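Long-range contacts in ribose-phosphate pyrophosphokinase (Sulfolobus solfataricus, PDB 4TWB), which catalyses the transfer of the pyrophosphoryl group from ATP to the 1-hydroxyl of ribose 5-phosphate, giving the nucleotide precursor PRPP and AMP, with magnesium as cofactor: residues G6-G11 and T55-Q60; V25-K30 and S37-P42; I65-I70 and H111-V116; K81-V86 and T120-E125; G267-N272 and T280-Q285. One frame throughout, in Å; residues are numbered along the deposited sequence.

Interaction 1 of 5, residues G6-G11 and T55-Q60; sequences GSATNG and TTDYPQ
A single, almost straight backbone bond joins the two loops, the amide N of Thr-55 lying 2.7 Å from the carbonyl O of Ala-8 with an N-H...O angle of 174°. Both loops leave the carboxyl ends of parallel strands, 2-5 and 49-53, in the alpha/beta sheet of the N-terminal PRTase-like domain, and each leads into a helix, with Gly-11 and Pro-59 at the N-cap positions. Ala-8 suits its buried place because its small methyl lets the loops come close: its CB lies 3.5 Å from Thr-55 O and 3.8 Å from Thr-55 CG2. The threonine is two-sided. Its OG1 turns anti to its own amide nitrogen (chi1 -163°) and bonds to Thr-270 O and Tyr-88 N, which leaves the methyl branch to face residues 6-11. There CG2 sits against Ala-8 and also against the side chain of Asn-10, which crosses that of Thr-55 at about a right angle. Farther along, Asp-57 comes near Ala-8 and Asn-10 without bonding to either; its OD1 accepts instead from the backbone N of Asn-272, tying the same loop to the C-terminal half of the chain. The end of Asn-10 approaches through its amide nitrogen, with ND2 3.6 Å from Thr-55 CG2.

Interaction 2 of 5, residues V25-K30 and S37-P42; sequences VKVENK and SYIRVP
Tyr-38 carries Lys-30 across one face of its ring. With CG of the lysine between its backbone N and carbonyl carbon (chi1 44°) and the rest of the chain extended, the aliphatic part runs over the phenol: CE stands 4.0 Å from the ring centroid in a CH-pi contact, and NZ makes a cation-pi contact 5.0 Å from that centroid, 13° off the normal. A lysine fits here because its methylenes pack while its charge stays at the surface. Glu-28 comes to the same ring at its edge, where OE2 lies 4.1 Å from Tyr-38 CE2. Beneath these side chains strands 24-31 and 37-40 form an antiparallel beta hairpin, in which Glu-28 with Arg-40 and Lys-30 with Tyr-38 are hydrogen-bonded pairs, while Asn-29 and Ile-39 form the non-hydrogen-bonded pair between them and turn to the other face, toward helix 60-76. The other carboxylate oxygen of Glu-28, OE1, leans on Arg-40 CD at 3.3 Å and makes a long salt bridge to Arg-40 NH1 at 3.8 Å. Stronger polar partners are Asp-100 of the second subunit for Arg-40 NH2 and Glu-102 of the second subunit for Tyr-38 OH. The Tyr-38 side chain comes within about 5 Å of a bound AMP.

Interaction 3 of 5, residues I65-I70 and H111-V116; sequences IELFLI and HILSEV
Ile-112 sets a methyl over the face of Phe-68. Its CG2 lies 3.5 Å from the ring centroid and 19° off the ring normal, a CH-pi contact displaced somewhat toward the rim on the CE1 side, and the more distant CD1 follows near CZ at 4.1 Å. The two side chains cross at about a right angle, and the isoleucine's beta-branch methyl is what meets the ring face. The same ring has Leu-113 CD2 at its edge, 4.3 Å from Phe-68 CE1, and that methyl also packs against Leu-67 CD2 at 3.6 Å. One leucine methyl thus bridges two neighbouring residues of the opposing helix. Val-116, just beyond the end of helix 105-114, completes the patch: its CG1 and CG2 both lie 3.9 Å from Phe-68 O, and its flank reaches Ala-71 and Glu-72 one turn on. No hydrogen bond crosses the contact, which suits residues that are all hydrocarbon and all buried.

The torsion of Phe-68 explains the fit, for CG lies anti to the carbonyl carbon (chi1 -54°) and swings the ring toward the neighbouring helix. Behind this layer, Leu-67 and Ile-70 rest on Leu-52 of strand 49-53, while Leu-113 is backed by Val-118 and Phe-135. Ile-65 and Leu-69 turn instead to Leu-64 and Thr-108 of the second subunit. The arrangement is that of two neighbouring helices in the layer packed on a central sheet, as expected of the alpha/beta N-terminal PRTase-like domain, here with the dimer partner against the same helices.

Interaction 4 of 5, residues K81-V86 and T120-E125; sequences KLTAIV and TLVVVE
Thr-83 and Thr-120 lie side by side and point the same way from adjacent parallel strands. Starting from the backbone, Thr-83 CB is 4.0 Å from Thr-120 O. Its two branches then divide the neighbour between them: OG1, anti to the carbonyl carbon (chi1 -69°), comes 3.6 Å from Thr-120 CB, while CG2 meets Thr-120 CG2 at 3.7 Å and reaches on to Val-122 CG2 at 3.9 Å. A beta-branched residue suits a buried strand, since both branches lie close to the backbone and pack against the neighbour. Replacing Thr-83 by a glycine would probably open a gap beside the methyls of Thr-120 and Val-122 and leave both less firmly packed. Ile-85 continues this face against Val-122. On the opposite face Ala-84 keeps to a small methyl, and Val-86 CG1 meets Leu-121 CD1 at 3.4 Å. Between the faces four backbone bonds alternate in direction, among them Ala-84 N to Thr-120 O and Val-122 N to Ala-84 O, each 2.8 Å. Strand 49-53 bonds to the other edge of 81-86, and strand 138-142 flanks 120-124. With helix 105-114 connecting them, the two strands make a beta-alpha-beta crossover in the sheet of the N-terminal PRTase-like domain.

Interaction 5 of 5, residues G267-N272 and T280-Q285; sequences GTNTIN and TIDVSQ
Asn-269 clasps the chain around Asp-282 with both ends of its amide. Its OD1 accepts from Val-283 N at 3.0 Å, with an N-H...O angle of 163°, while ND2 gives a weak bond to Asp-282 OD1 at 3.2 Å, the amide and carboxylate planes being 66° apart. The torsion that brings the amide there sets CG between the backbone N and the carbonyl carbon (chi1 63°). A leucine in its place would probably leave Val-283 N without this acceptor and Asp-282 without one of its donors, and the turn before the helix is likely to be held less firmly to residues 267-272. Close by, Val-283 CG1 packs on Thr-268 CB at 3.6 Å, an apolar contact beside the polar one. The residues stand where strands 262-268 and 279-281, neighbours at one edge of the parallel sheet of the C-terminal PRTase-like domain, run out: Ile-281 N bonds to Gly-267 O and Asn-269 N to Ile-281 O. Beyond them Val-283 occupies the N-cap position of helix 284-289, and Asp-282 OD1 makes an Asx turn by accepting from Ser-284 N. Thr-268 OG1 likewise closes an ST turn on Thr-270 N, and also bonds to Ile-245 O. The looser side is that of exposed Thr-280: besides a CA-H...O contact to Gly-267 O, its side chain touches through its methyl, CG2 lying 4.0 Å from Asn-269 N.

Overall arrangement
Interactions 1 to 3 gather on one side of the chain's centre, their centres 13 to 15 Å apart, and Glu-66 of helix 60-76 links them by bonding to both Ser-7 and Ser-37. Along the chain interaction 2 falls between the two segments of interaction 1, while interactions 3 and 4 interlock, their segments alternating. The hairpin of interaction 2 and the strands of interaction 4 belong to the same mixed sheet. Interaction 5 comes last, in the second sheet, yet its loop bonds to interaction 1 through Thr-270 and Asn-272, joining the N-terminal and C-terminal PRTase-like domains. Interactions 1, 2 and 3 also touch the second subunit, so the part of the N-terminal domain that holds them also faces the dimer partner.

Interaction 1 of 5, residues G6-G11 and T55-Q60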
# COMPACT_ATOMS: atom_id res chain seq x y z
N GLY A 6 -15.85 -3.25 2.43
CA GLY A 6 -14.44 -3.27 2.78
C GLY A 6 -14.10 -2.35 3.93
O GLY A 6 -14.97 -1.90 4.67
N SER A 7 -12.81 -2.06 4.06
CA SER A 7 -12.31 -1.18 5.10
C SER A 7 -12.54 0.29 4.79
O SER A 7 -12.37 1.15 5.66
CB SER A 7 -10.81 -1.40 5.27
OG SER A 7 -10.13 -1.19 4.05
N ALA A 8 -12.90 0.57 3.54
CA ALA A 8 -13.11 1.94 3.07
C ALA A 8 -14.32 2.05 2.15
O ALA A 8 -14.23 2.02 0.93
CB ALA A 8 -11.85 2.47 2.38
N THR A 9 -15.48 2.16 2.78
CA THR A 9 -16.72 2.43 2.10
C THR A 9 -17.09 3.76 2.72
O THR A 9 -16.71 4.01 3.87
CB THR A 9 -17.79 1.41 2.50
OG1 THR A 9 -18.30 1.75 3.79
CG2 THR A 9 -17.19 0.03 2.54
N ASN A 10 -17.78 4.63 2.01
CA ASN A 10 -18.12 5.90 2.65
C ASN A 10 -19.61 5.97 2.91
O ASN A 10 -20.26 6.99 2.67
CB ASN A 10 -17.61 7.09 1.85
CG ASN A 10 -16.10 7.19 1.87
OD1 ASN A 10 -15.50 7.59 2.88
ND2 ASN A 10 -15.47 6.82 0.76
N GLY A 11 -20.14 4.86 3.41
CA GLY A 11 -21.57 4.71 3.60
C GLY A 11 -22.16 4.03 2.38
O GLY A 11 -23.31 3.61 2.39
N THR A 55 -13.36 1.67 -1.63
CA THR A 55 -12.81 2.82 -2.32
C THR A 55 -11.34 2.88 -1.99
O THR A 55 -10.91 2.28 -1.02
CB THR A 55 -13.50 4.13 -1.92
OG1 THR A 55 -13.20 5.14 -2.89
CG2 THR A 55 -13.01 4.60 -0.57
N THR A 56 -10.56 3.58 -2.81
CA THR A 56 -9.12 3.62 -2.59
C THR A 56 -8.59 5.04 -2.44
O THR A 56 -7.49 5.34 -2.89
CB THR A 56 -8.35 2.85 -3.69
OG1 THR A 56 -8.53 3.48 -4.96
CG2 THR A 56 -8.82 1.41 -3.76
N ASP A 57 -9.38 5.90 -1.79
CA ASP A 57 -8.90 7.22 -1.38
C ASP A 57 -7.78 7.12 -0.33
O ASP A 57 -7.40 6.02 0.07
CB ASP A 57 -10.05 8.11 -0.87
CG ASP A 57 -10.75 7.53 0.34
OD1 ASP A 57 -11.36 8.31 1.10
OD2 ASP A 57 -10.71 6.30 0.52
N TYR A 58 -7.26 8.26 0.13
CA TYR A 58 -6.16 8.24 1.10
C TYR A 58 -6.50 7.47 2.38
O TYR A 58 -7.54 7.71 2.99
CB TYR A 58 -5.71 9.66 1.46
CG TYR A 58 -4.50 9.68 2.37
CD1 TYR A 58 -3.20 9.74 1.85
CD2 TYR A 58 -4.65 9.63 3.75
CE1 TYR A 58 -2.10 9.75 2.68
CE2 TYR A 58 -3.55 9.63 4.60
CZ TYR A 58 -2.27 9.69 4.06
OH TYR A 58 -1.18 9.69 4.90
N PRO A 59 -5.62 6.54 2.79
CA PRO A 59 -4.33 6.20 2.18
C PRO A 59 -4.48 5.21 1.03
O PRO A 59 -4.95 4.08 1.23
CB PRO A 59 -3.57 5.51 3.33
CG PRO A 59 -4.48 5.56 4.53
CD PRO A 59 -5.85 5.76 4.01
N GLN A 60 -4.05 5.62 -0.17
CA GLN A 60 -4.29 4.82 -1.37
C GLN A 60 -3.60 3.46 -1.32
O GLN A 60 -4.18 2.44 -1.70
CB GLN A 60 -3.85 5.59 -2.63
CG GLN A 60 -4.51 6.95 -2.83
CD GLN A 60 -3.85 8.04 -2.00
OE1 GLN A 60 -3.38 7.80 -0.88
NE2 GLN A 60 -3.80 9.24 -2.55

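Interaction 2 of 5, residues V25-K30 and S37-P42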
# COMPACT_ATOMS: atom_id res chain seq x y z
N VAL A 25 -22.76 -7.56 4.52
CA VAL A 25 -21.75 -8.19 5.37
C VAL A 25 -20.50 -7.31 5.44
O VAL A 25 -19.86 -7.04 4.43
CB VAL A 25 -21.36 -9.56 4.80
CG1 VAL A 25 -20.09 -10.05 5.45
CG2 VAL A 25 -22.50 -10.54 5.00
N LYS A 26 -20.16 -6.86 6.65
CA LYS A 26 -18.99 -6.00 6.83
C LYS A 26 -17.68 -6.76 7.12
O LYS A 26 -17.64 -7.62 8.01
CB LYS A 26 -19.23 -4.95 7.92
CG LYS A 26 -20.19 -3.83 7.49
CD LYS A 26 -19.67 -2.48 7.94
CE LYS A 26 -20.41 -1.34 7.24
NZ LYS A 26 -19.64 -0.05 7.22
N VAL A 27 -16.63 -6.43 6.37
CA VAL A 27 -15.30 -7.00 6.59
C VAL A 27 -14.68 -6.53 7.91
O VAL A 27 -14.66 -5.34 8.23
CB VAL A 27 -14.33 -6.65 5.44
CG1 VAL A 27 -12.90 -6.69 5.91
CG2 VAL A 27 -14.53 -7.58 4.27
N GLU A 28 -14.20 -7.48 8.70
CA GLU A 28 -13.49 -7.15 9.93
C GLU A 28 -12.08 -6.70 9.56
O GLU A 28 -11.37 -7.37 8.80
CB GLU A 28 -13.44 -8.37 10.87
CG GLU A 28 -12.88 -8.09 12.25
CD GLU A 28 -12.75 -9.35 13.11
OE1 GLU A 28 -13.29 -10.42 12.72
OE2 GLU A 28 -12.09 -9.28 14.18
N ASN A 29 -11.68 -5.54 10.07
CA ASN A 29 -10.37 -5.03 9.69
C ASN A 29 -9.75 -4.17 10.78
O ASN A 29 -10.40 -3.30 11.35
CB ASN A 29 -10.47 -4.26 8.37
CG ASN A 29 -10.58 -2.77 8.56
OD1 ASN A 29 -11.68 -2.21 8.65
ND2 ASN A 29 -9.42 -2.10 8.62
N LYS A 30 -8.48 -4.44 11.09
CA LYS A 30 -7.73 -3.66 12.08
C LYS A 30 -6.30 -3.47 11.62
O LYS A 30 -5.86 -4.09 10.65
CB LYS A 30 -7.77 -4.31 13.47
CG LYS A 30 -7.52 -5.82 13.48
CD LYS A 30 -7.10 -6.33 14.87
CE LYS A 30 -6.74 -7.82 14.84
NZ LYS A 30 -5.85 -8.24 15.96
N SER A 37 -2.02 -4.57 7.79
CA SER A 37 -3.46 -4.69 7.83
C SER A 37 -3.92 -6.09 8.18
O SER A 37 -3.36 -7.07 7.69
CB SER A 37 -4.07 -4.26 6.49
OG SER A 37 -4.18 -2.85 6.43
N TYR A 38 -4.95 -6.15 9.02
CA TYR A 38 -5.64 -7.40 9.33
C TYR A 38 -6.98 -7.43 8.60
O TYR A 38 -7.72 -6.45 8.61
CB TYR A 38 -5.87 -7.54 10.83
CG TYR A 38 -6.67 -8.76 11.20
CD1 TYR A 38 -6.09 -10.03 11.19
CD2 TYR A 38 -8.01 -8.66 11.56
CE1 TYR A 38 -6.82 -11.16 11.53
CE2 TYR A 38 -8.75 -9.78 11.90
CZ TYR A 38 -8.15 -11.03 11.88
OH TYR A 38 -8.89 -12.14 12.22
N ILE A 39 -7.28 -8.56 7.97
CA ILE A 39 -8.46 -8.68 7.12
C ILE A 39 -9.18 -10.01 7.35
O ILE A 39 -8.59 -11.07 7.17
CB ILE A 39 -8.06 -8.58 5.63
CG1 ILE A 39 -7.57 -7.17 5.30
CG2 ILE A 39 -9.21 -9.00 4.73
CD1 ILE A 39 -8.62 -6.11 5.47
N ARG A 40 -10.45 -9.94 7.72
CA ARG A 40 -11.27 -11.14 7.88
C ARG A 40 -12.68 -10.99 7.29
O ARG A 40 -13.39 -10.02 7.58
CB ARG A 40 -11.38 -11.51 9.36
CG ARG A 40 -11.90 -12.92 9.58
CD ARG A 40 -12.45 -13.09 10.98
NE ARG A 40 -13.08 -14.40 11.14
CZ ARG A 40 -13.53 -14.88 12.29
NH1 ARG A 40 -13.42 -14.16 13.40
NH2 ARG A 40 -14.09 -16.09 12.34
N VAL A 41 -13.10 -11.96 6.48
CA VAL A 41 -14.43 -11.94 5.86
C VAL A 41 -15.41 -12.84 6.62
O VAL A 41 -15.42 -14.06 6.43
CB VAL A 41 -14.35 -12.43 4.41
CG1 VAL A 41 -15.75 -12.44 3.80
CG2 VAL A 41 -13.41 -11.56 3.60
N PRO A 42 -16.27 -12.22 7.45
CA PRO A 42 -16.89 -12.84 8.63
C PRO A 42 -18.08 -13.77 8.39
O PRO A 42 -18.64 -14.27 9.37
CB PRO A 42 -17.36 -11.63 9.47
CG PRO A 42 -16.96 -10.39 8.68
CD PRO A 42 -16.75 -10.85 7.26

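Interaction 3 of 5, residues I65-I70 and H111-V116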
# COMPACT_ATOMS: atom_id res chain seq x y z
N ILE A 65 -3.93 -2.40 -1.02
CA ILE A 65 -3.45 -3.69 -0.58
C ILE A 65 -4.57 -4.40 0.17
O ILE A 65 -4.76 -5.60 -0.00
CB ILE A 65 -2.11 -3.59 0.19
CG1 ILE A 65 -0.98 -3.75 -0.83
CG2 ILE A 65 -1.97 -4.70 1.22
CD1 ILE A 65 0.30 -3.12 -0.41
N GLU A 66 -5.34 -3.64 0.94
CA GLU A 66 -6.53 -4.20 1.59
C GLU A 66 -7.51 -4.72 0.55
O GLU A 66 -8.09 -5.78 0.72
CB GLU A 66 -7.18 -3.17 2.51
CG GLU A 66 -6.50 -3.10 3.88
CD GLU A 66 -6.90 -1.87 4.68
OE1 GLU A 66 -6.52 -1.77 5.87
OE2 GLU A 66 -7.58 -0.99 4.12
N LEU A 67 -7.68 -3.99 -0.53
CA LEU A 67 -8.54 -4.45 -1.62
C LEU A 67 -8.04 -5.78 -2.16
O LEU A 67 -8.81 -6.73 -2.27
CB LEU A 67 -8.65 -3.40 -2.74
CG LEU A 67 -9.34 -3.79 -4.05
CD1 LEU A 67 -10.79 -4.14 -3.83
CD2 LEU A 67 -9.22 -2.67 -5.04
N PHE A 68 -6.75 -5.85 -2.48
CA PHE A 68 -6.15 -7.09 -2.99
C PHE A 68 -6.39 -8.26 -2.03
O PHE A 68 -6.77 -9.35 -2.47
CB PHE A 68 -4.65 -6.96 -3.20
CG PHE A 68 -4.25 -5.82 -4.07
CD1 PHE A 68 -5.08 -5.39 -5.09
CD2 PHE A 68 -3.04 -5.19 -3.88
CE1 PHE A 68 -4.70 -4.34 -5.90
CE2 PHE A 68 -2.66 -4.14 -4.69
CZ PHE A 68 -3.50 -3.72 -5.71
N LEU A 69 -6.16 -8.03 -0.74
CA LEU A 69 -6.29 -9.08 0.27
C LEU A 69 -7.73 -9.57 0.41
O LEU A 69 -7.98 -10.78 0.42
CB LEU A 69 -5.83 -8.58 1.62
CG LEU A 69 -4.36 -8.22 1.72
CD1 LEU A 69 -4.03 -7.84 3.16
CD2 LEU A 69 -3.51 -9.39 1.24
N ILE A 70 -8.66 -8.62 0.54
CA ILE A 70 -10.07 -8.93 0.65
C ILE A 70 -10.55 -9.68 -0.59
O ILE A 70 -11.30 -10.66 -0.50
CB ILE A 70 -10.91 -7.66 0.82
CG1 ILE A 70 -10.57 -6.97 2.14
CG2 ILE A 70 -12.41 -7.98 0.73
CD1 ILE A 70 -11.11 -5.57 2.27
N HIS A 111 -4.12 -4.94 -13.72
CA HIS A 111 -3.69 -6.31 -13.93
C HIS A 111 -3.76 -7.08 -12.62
O HIS A 111 -4.19 -8.23 -12.59
CB HIS A 111 -2.28 -6.35 -14.52
CG HIS A 111 -2.23 -6.05 -15.99
ND1 HIS A 111 -1.11 -5.57 -16.61
CD2 HIS A 111 -3.18 -6.16 -16.95
CE1 HIS A 111 -1.36 -5.40 -17.90
NE2 HIS A 111 -2.61 -5.75 -18.13
N ILE A 112 -3.36 -6.44 -11.53
CA ILE A 112 -3.40 -7.06 -10.22
C ILE A 112 -4.80 -7.45 -9.80
O ILE A 112 -4.98 -8.44 -9.10
CB ILE A 112 -2.80 -6.15 -9.13
CG1 ILE A 112 -1.28 -6.08 -9.26
CG2 ILE A 112 -3.19 -6.63 -7.73
CD1 ILE A 112 -0.59 -5.33 -8.14
N LEU A 113 -5.80 -6.65 -10.19
CA LEU A 113 -7.19 -6.93 -9.81
C LEU A 113 -7.79 -8.13 -10.56
O LEU A 113 -8.69 -8.78 -10.04
CB LEU A 113 -8.07 -5.71 -10.04
CG LEU A 113 -7.94 -4.55 -9.05
CD1 LEU A 113 -8.66 -3.32 -9.60
CD2 LEU A 113 -8.51 -4.92 -7.70
N SER A 114 -7.32 -8.39 -11.78
CA SER A 114 -7.78 -9.55 -12.55
C SER A 114 -7.27 -10.84 -11.89
O SER A 114 -8.06 -11.69 -11.49
CB SER A 114 -7.31 -9.49 -14.01
OG SER A 114 -7.78 -8.33 -14.67
N GLU A 115 -5.94 -10.97 -11.82
CA GLU A 115 -5.30 -11.86 -10.86
C GLU A 115 -5.91 -11.39 -9.56
O GLU A 115 -6.32 -10.25 -9.47
CB GLU A 115 -3.79 -11.61 -10.89
CG GLU A 115 -3.02 -12.13 -9.68
CD GLU A 115 -2.67 -13.61 -9.80
OE1 GLU A 115 -2.73 -14.14 -10.94
OE2 GLU A 115 -2.35 -14.23 -8.76
N VAL A 116 -6.02 -12.25 -8.55
CA VAL A 116 -6.65 -11.82 -7.29
C VAL A 116 -8.16 -12.05 -7.29
O VAL A 116 -8.77 -12.15 -6.23
CB VAL A 116 -6.33 -10.34 -6.92
CG1 VAL A 116 -7.54 -9.64 -6.33
CG2 VAL A 116 -5.16 -10.24 -5.96

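Interaction 4 of 5, residues K81-V86 and T120-E125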
# COMPACT_ATOMS: atom_id res chain seq x y z
N LYS A 81 -19.04 -15.08 -7.97
CA LYS A 81 -18.64 -13.95 -8.80
C LYS A 81 -18.23 -12.80 -7.89
O LYS A 81 -18.86 -12.55 -6.85
CB LYS A 81 -19.81 -13.51 -9.68
CG LYS A 81 -19.44 -12.66 -10.88
CD LYS A 81 -20.64 -11.85 -11.36
CE LYS A 81 -20.49 -11.41 -12.80
NZ LYS A 81 -21.74 -10.75 -13.29
N LEU A 82 -17.15 -12.12 -8.26
CA LEU A 82 -16.70 -10.98 -7.49
C LEU A 82 -16.89 -9.73 -8.34
O LEU A 82 -16.33 -9.63 -9.44
CB LEU A 82 -15.23 -11.11 -7.10
CG LEU A 82 -14.81 -10.47 -5.77
CD1 LEU A 82 -13.43 -9.85 -5.93
CD2 LEU A 82 -15.82 -9.44 -5.26
N THR A 83 -17.69 -8.80 -7.82
CA THR A 83 -17.82 -7.49 -8.42
C THR A 83 -17.21 -6.48 -7.46
O THR A 83 -17.68 -6.31 -6.33
CB THR A 83 -19.28 -7.12 -8.69
OG1 THR A 83 -19.79 -7.95 -9.74
CG2 THR A 83 -19.38 -5.66 -9.09
N ALA A 84 -16.16 -5.82 -7.91
CA ALA A 84 -15.49 -4.83 -7.08
C ALA A 84 -15.98 -3.45 -7.42
O ALA A 84 -15.75 -2.95 -8.52
CB ALA A 84 -13.99 -4.92 -7.27
N ILE A 85 -16.66 -2.83 -6.47
CA ILE A 85 -17.12 -1.47 -6.62
C ILE A 85 -16.10 -0.58 -5.93
O ILE A 85 -16.04 -0.50 -4.70
CB ILE A 85 -18.52 -1.25 -5.99
CG1 ILE A 85 -19.58 -2.07 -6.74
CG2 ILE A 85 -18.89 0.23 -5.98
CD1 ILE A 85 -20.84 -2.27 -5.92
N VAL A 86 -15.25 0.06 -6.72
CA VAL A 86 -14.26 0.95 -6.16
C VAL A 86 -14.56 2.35 -6.66
O VAL A 86 -14.23 2.71 -7.80
CB VAL A 86 -12.81 0.43 -6.45
CG1 VAL A 86 -12.86 -0.73 -7.41
CG2 VAL A 86 -11.87 1.54 -6.92
N THR A 120 -15.80 -8.38 -12.21
CA THR A 120 -16.39 -7.16 -12.72
C THR A 120 -15.92 -6.00 -11.89
O THR A 120 -16.00 -6.04 -10.66
CB THR A 120 -17.93 -7.24 -12.70
OG1 THR A 120 -18.40 -7.95 -13.86
CG2 THR A 120 -18.54 -5.85 -12.71
N LEU A 121 -15.43 -4.96 -12.57
CA LEU A 121 -14.95 -3.74 -11.92
C LEU A 121 -15.89 -2.54 -12.17
O LEU A 121 -16.20 -2.22 -13.32
CB LEU A 121 -13.54 -3.42 -12.41
CG LEU A 121 -12.91 -2.08 -12.06
CD1 LEU A 121 -12.86 -1.88 -10.57
CD2 LEU A 121 -11.50 -2.02 -12.64
N VAL A 122 -16.33 -1.90 -11.09
CA VAL A 122 -17.22 -0.75 -11.18
C VAL A 122 -16.53 0.50 -10.64
O VAL A 122 -16.13 0.53 -9.48
CB VAL A 122 -18.50 -0.95 -10.35
CG1 VAL A 122 -19.39 0.25 -10.49
CG2 VAL A 122 -19.22 -2.19 -10.80
N VAL A 123 -16.39 1.52 -11.48
CA VAL A 123 -15.67 2.74 -11.09
C VAL A 123 -16.48 3.99 -11.37
O VAL A 123 -17.19 4.07 -12.38
CB VAL A 123 -14.34 2.86 -11.85
CG1 VAL A 123 -13.55 4.03 -11.33
CG2 VAL A 123 -13.53 1.59 -11.70
N VAL A 124 -16.39 4.98 -10.49
CA VAL A 124 -17.07 6.24 -10.70
C VAL A 124 -16.08 7.28 -11.27
O VAL A 124 -14.99 7.45 -10.73
CB VAL A 124 -17.70 6.75 -9.41
CG1 VAL A 124 -18.44 8.07 -9.65
CG2 VAL A 124 -18.65 5.72 -8.86
N GLU A 125 -16.46 7.95 -12.35
CA GLU A 125 -15.60 8.93 -13.02
C GLU A 125 -14.12 8.57 -12.99
O GLU A 125 -13.32 9.25 -12.34
CB GLU A 125 -15.77 10.36 -12.47
CG GLU A 125 -16.99 11.10 -12.93
CD GLU A 125 -17.07 11.25 -14.42
OE1 GLU A 125 -16.37 12.11 -15.00
OE2 GLU A 125 -17.87 10.51 -15.02

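Interaction 5 of 5, residues G267-N272 and T280-Q285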
# COMPACT_ATOMS: atom_id res chain seq x y z
N GLY A 267 -18.98 18.04 -3.91
CA GLY A 267 -18.31 16.78 -4.17
C GLY A 267 -19.22 15.60 -3.91
O GLY A 267 -20.42 15.76 -3.68
N THR A 268 -18.64 14.40 -3.93
CA THR A 268 -19.39 13.18 -3.69
C THR A 268 -18.66 12.28 -2.71
O THR A 268 -17.49 12.53 -2.35
CB THR A 268 -19.61 12.36 -4.98
OG1 THR A 268 -18.51 11.48 -5.19
CG2 THR A 268 -19.73 13.27 -6.17
N ASN A 269 -19.33 11.20 -2.31
CA ASN A 269 -18.79 10.28 -1.34
C ASN A 269 -18.00 9.12 -1.95
O ASN A 269 -18.01 8.00 -1.43
CB ASN A 269 -19.89 9.78 -0.39
CG ASN A 269 -20.98 8.99 -1.11
OD1 ASN A 269 -21.13 9.07 -2.33
ND2 ASN A 269 -21.75 8.21 -0.34
N THR A 270 -17.32 9.38 -3.06
CA THR A 270 -16.31 8.43 -3.52
C THR A 270 -15.10 8.61 -2.62
O THR A 270 -14.25 7.75 -2.53
CB THR A 270 -15.90 8.67 -4.97
OG1 THR A 270 -15.36 9.99 -5.10
CG2 THR A 270 -17.09 8.51 -5.92
N ILE A 271 -15.05 9.76 -1.96
CA ILE A 271 -13.96 10.14 -1.06
C ILE A 271 -14.54 10.43 0.33
O ILE A 271 -15.76 10.61 0.47
CB ILE A 271 -13.27 11.42 -1.57
CG1 ILE A 271 -12.76 11.21 -2.99
CG2 ILE A 271 -12.13 11.83 -0.68
CD1 ILE A 271 -12.02 9.95 -3.16
N ASN A 272 -13.68 10.49 1.35
CA ASN A 272 -14.08 10.93 2.68
C ASN A 272 -13.83 12.45 2.87
O ASN A 272 -12.78 12.94 2.47
CB ASN A 272 -13.32 10.12 3.71
CG ASN A 272 -13.83 10.33 5.12
OD1 ASN A 272 -14.98 10.73 5.32
ND2 ASN A 272 -12.98 10.04 6.10
N THR A 280 -22.02 17.31 -0.07
CA THR A 280 -21.62 15.96 -0.43
C THR A 280 -22.76 15.16 -1.01
O THR A 280 -23.72 14.85 -0.31
CB THR A 280 -21.06 15.19 0.79
OG1 THR A 280 -19.87 15.83 1.28
CG2 THR A 280 -20.73 13.76 0.39
N ILE A 281 -22.65 14.83 -2.29
CA ILE A 281 -23.64 13.98 -2.95
C ILE A 281 -23.32 12.51 -2.71
O ILE A 281 -22.20 12.07 -2.93
CB ILE A 281 -23.65 14.23 -4.46
CG1 ILE A 281 -23.98 15.70 -4.76
CG2 ILE A 281 -24.62 13.29 -5.15
CD1 ILE A 281 -23.90 16.07 -6.24
N ASP A 282 -24.31 11.75 -2.26
CA ASP A 282 -24.17 10.30 -2.12
C ASP A 282 -24.50 9.66 -3.47
O ASP A 282 -25.65 9.66 -3.90
CB ASP A 282 -25.08 9.78 -1.00
CG ASP A 282 -25.22 8.27 -0.99
OD1 ASP A 282 -24.51 7.59 -1.76
OD2 ASP A 282 -26.06 7.77 -0.20
N VAL A 283 -23.49 9.15 -4.14
CA VAL A 283 -23.63 8.66 -5.50
C VAL A 283 -24.02 7.19 -5.57
O VAL A 283 -23.93 6.58 -6.65
CB VAL A 283 -22.32 8.83 -6.30
CG1 VAL A 283 -22.06 10.31 -6.57
CG2 VAL A 283 -21.14 8.18 -5.55
N SER A 284 -24.44 6.61 -4.45
CA SER A 284 -24.88 5.22 -4.43
C SER A 284 -26.01 4.98 -5.44
O SER A 284 -26.02 3.98 -6.15
CB SER A 284 -25.36 4.83 -3.04
OG SER A 284 -24.40 5.18 -2.08
N GLN A 285 -26.95 5.91 -5.50
CA GLN A 285 -28.06 5.82 -6.45
C GLN A 285 -27.57 5.67 -7.91
O GLN A 285 -28.11 4.87 -8.67
CB GLN A 285 -29.00 7.01 -6.29
CG GLN A 285 -30.37 6.81 -6.93
CD GLN A 285 -31.05 5.52 -6.48
OE1 GLN A 285 -31.53 5.41 -5.35
NE2 GLN A 285 -31.13 4.54 -7.40